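Local structure of AlyGC (Glaciecola chathamensis, 5GKD) at residues 205-210 against 417-422. The protein is a polysaccharide lyase of family 6 that probably cleaves alginate by beta-elimination, with calcium bound in its N-terminal parallel beta-helix. Residues are numbered along the deposited sequence; the frame is centred on the assembly and turned at random.
Sequences YFDRCN and IGKDEV
D207 and K419 meet in a salt bridge whose hydrogen bond, from K419 NZ to D207 OD2, is weak at 3.3 Å. A water reinforces it, accepting from K419 NZ at 2.9 Å and donating to D207 OD1 at 2.7 Å, which ties the ammonium to both carboxylate oxygens. The acid has a tighter mate in R208: NH1 lies 2.9 Å from D207 OD2. OD2 lies in the R208 guanidinium plane, and NH1 approaches it on the syn side, tilted out of the carboxylate plane; NH1 also donates to OD1. Y170 OH bonds to D207 OD2 as well, while R208 NH2 reaches E431 in a second salt bridge. K419 arrives fully extended; with CG anti to its own N (chi1 -176°), the chain runs past the Y205 ring to the acid. On the way K419 CB stands over one ring face, 4.0 Å from the centroid and 18° off the normal, a CH-pi contact. I417 O lies at the ring edge, in plane, 3.7 Å from Y205 CD2. At the base of the Y205 side chain, CB touches V422 CG1 at 3.9 Å. Replacing Y205 by alanine removes the ring face under K419 CB, and the lysine chain is likely to be freer to swing away from D207. The contact thus fastens the loop between strands 398-400 and 441-444 to strand 200-207 of the N-terminal parallel beta-helix. Because R208 NH1 and K419 NZ stand only 4.0 Å apart, the carboxylate that both cations share probably offsets their mutual repulsion and is likely to be stabilised in its charged form.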
loop_
_atom_site.group_PDB
_atom_site.type_symbol
_atom_site.label_atom_id
_atom_site.label_comp_id
_atom_site.label_asym_id
_atom_site.label_seq_id
_atom_site.Cartn_x
_atom_site.Cartn_y
_atom_site.Cartn_z
ATOM N N TYR A 205 19.904 13.369 28.237
ATOM C CA TYR A 205 20.901 12.960 27.262
ATOM C C TYR A 205 20.159 12.543 26.002
ATOM O O TYR A 205 19.349 11.605 26.036
ATOM C CB TYR A 205 21.752 11.819 27.818
ATOM C CG TYR A 205 23.054 11.625 27.106
ATOM C CD1 TYR A 205 23.113 10.889 25.946
ATOM C CD2 TYR A 205 24.233 12.199 27.586
ATOM C CE1 TYR A 205 24.283 10.703 25.288
ATOM C CE2 TYR A 205 25.422 12.014 26.934
ATOM C CZ TYR A 205 25.439 11.268 25.776
ATOM O OH TYR A 205 26.595 11.071 25.068
ATOM N N PHE A 206 20.400 13.263 24.916
ATOM C CA PHE A 206 19.829 12.965 23.612
ATOM C C PHE A 206 20.915 12.308 22.754
ATOM O O PHE A 206 21.855 12.975 22.298
ATOM C CB PHE A 206 19.299 14.226 22.944
ATOM C CG PHE A 206 18.187 14.907 23.694
ATOM C CD1 PHE A 206 18.460 15.723 24.769
ATOM C CD2 PHE A 206 16.864 14.744 23.303
ATOM C CE1 PHE A 206 17.432 16.374 25.461
ATOM C CE2 PHE A 206 15.839 15.401 23.992
ATOM C CZ PHE A 206 16.124 16.206 25.069
ATOM N N ASP A 207 20.780 11.017 22.544
ATOM C CA ASP A 207 21.785 10.161 21.910
ATOM C C ASP A 207 21.263 9.777 20.526
ATOM O O ASP A 207 20.361 8.943 20.413
ATOM C CB ASP A 207 22.034 8.935 22.786
ATOM C CG ASP A 207 23.092 7.983 22.218
ATOM O OD1 ASP A 207 23.994 8.419 21.464
ATOM O OD2 ASP A 207 23.031 6.793 22.563
ATOM N N ARG A 208 21.828 10.397 19.485
ATOM C CA ARG A 208 21.476 10.131 18.094
ATOM C C ARG A 208 19.974 10.244 17.842
ATOM O O ARG A 208 19.358 9.391 17.199
ATOM C CB ARG A 208 21.982 8.768 17.656
ATOM C CG ARG A 208 23.487 8.661 17.590
ATOM C CD ARG A 208 23.945 7.790 18.701
ATOM N NE ARG A 208 24.438 6.527 18.249
ATOM C CZ ARG A 208 24.554 5.453 19.018
ATOM N NH1 ARG A 208 24.183 5.475 20.295
ATOM N NH2 ARG A 208 25.040 4.349 18.487
ATOM N N CYS A 209 19.370 11.303 18.379
ATOM C CA CYS A 209 17.966 11.578 18.092
ATOM C C CYS A 209 17.918 12.206 16.709
ATOM O O CYS A 209 18.223 13.386 16.538
ATOM C CB CYS A 209 17.358 12.466 19.175
ATOM S SG CYS A 209 17.338 11.624 20.795
ATOM N N ASN A 210 17.551 11.396 15.712
ATOM C CA ASN A 210 17.701 11.735 14.301
ATOM C C ASN A 210 16.359 11.794 13.566
ATOM O O ASN A 210 16.322 11.675 12.338
ATOM C CB ASN A 210 18.624 10.722 13.620
ATOM C CG ASN A 210 20.025 10.720 14.196
ATOM O OD1 ASN A 210 20.351 11.516 15.083
ATOM N ND2 ASN A 210 20.880 9.824 13.681
ATOM N N ILE A 417 26.183 16.238 31.756
ATOM C CA ILE A 417 25.713 14.944 32.230
ATOM C C ILE A 417 26.204 13.846 31.293
ATOM O O ILE A 417 26.280 14.029 30.070
ATOM C CB ILE A 417 24.182 14.940 32.374
ATOM C CG1 ILE A 417 23.735 13.695 33.141
ATOM C CG2 ILE A 417 23.482 15.054 31.038
ATOM C CD1 ILE A 417 22.731 14.008 34.213
ATOM N N GLY A 418 26.584 12.715 31.874
ATOM C CA GLY A 418 27.097 11.607 31.102
ATOM C C GLY A 418 26.022 10.629 30.665
ATOM O O GLY A 418 24.936 10.587 31.216
ATOM N N LYS A 419 26.347 9.840 29.643
ATOM C CA LYS A 419 25.403 8.847 29.148
ATOM C C LYS A 419 25.029 7.835 30.231
ATOM O O LYS A 419 23.906 7.325 30.236
ATOM C CB LYS A 419 25.984 8.134 27.925
ATOM C CG LYS A 419 25.051 7.123 27.248
ATOM C CD LYS A 419 25.676 6.609 25.963
ATOM C CE LYS A 419 24.768 5.664 25.226
ATOM N NZ LYS A 419 25.460 5.040 24.053
ATOM N N ASP A 420 25.945 7.531 31.154
ATOM C CA ASP A 420 25.647 6.553 32.189
ATOM C C ASP A 420 25.139 7.184 33.478
ATOM O O ASP A 420 24.942 6.473 34.461
ATOM C CB ASP A 420 26.869 5.663 32.464
ATOM C CG ASP A 420 28.165 6.434 32.533
ATOM O OD1 ASP A 420 28.240 7.461 33.248
ATOM O OD2 ASP A 420 29.129 5.997 31.866
ATOM N N GLU A 421 24.881 8.484 33.489
ATOM C CA GLU A 421 24.237 9.126 34.625
ATOM C C GLU A 421 22.771 9.392 34.373
ATOM O O GLU A 421 22.145 10.151 35.103
ATOM C CB GLU A 421 24.925 10.438 34.955
ATOM C CG GLU A 421 26.408 10.305 35.168
ATOM C CD GLU A 421 27.044 11.646 35.354
ATOM O OE1 GLU A 421 27.173 12.094 36.504
ATOM O OE2 GLU A 421 27.368 12.276 34.342
ATOM N N VAL A 422 22.218 8.782 33.348
ATOM C CA VAL A 422 20.891 9.085 32.867
ATOM C C VAL A 422 20.202 7.753 32.586
ATOM O O VAL A 422 20.853 6.727 32.406
ATOM C CB VAL A 422 21.038 10.006 31.633
ATOM C CG1 VAL A 422 20.012 9.803 30.719
ATOM C CG2 VAL A 422 21.089 11.480 32.040
HETATM O O HOH W 1 26.270 7.083 22.219
#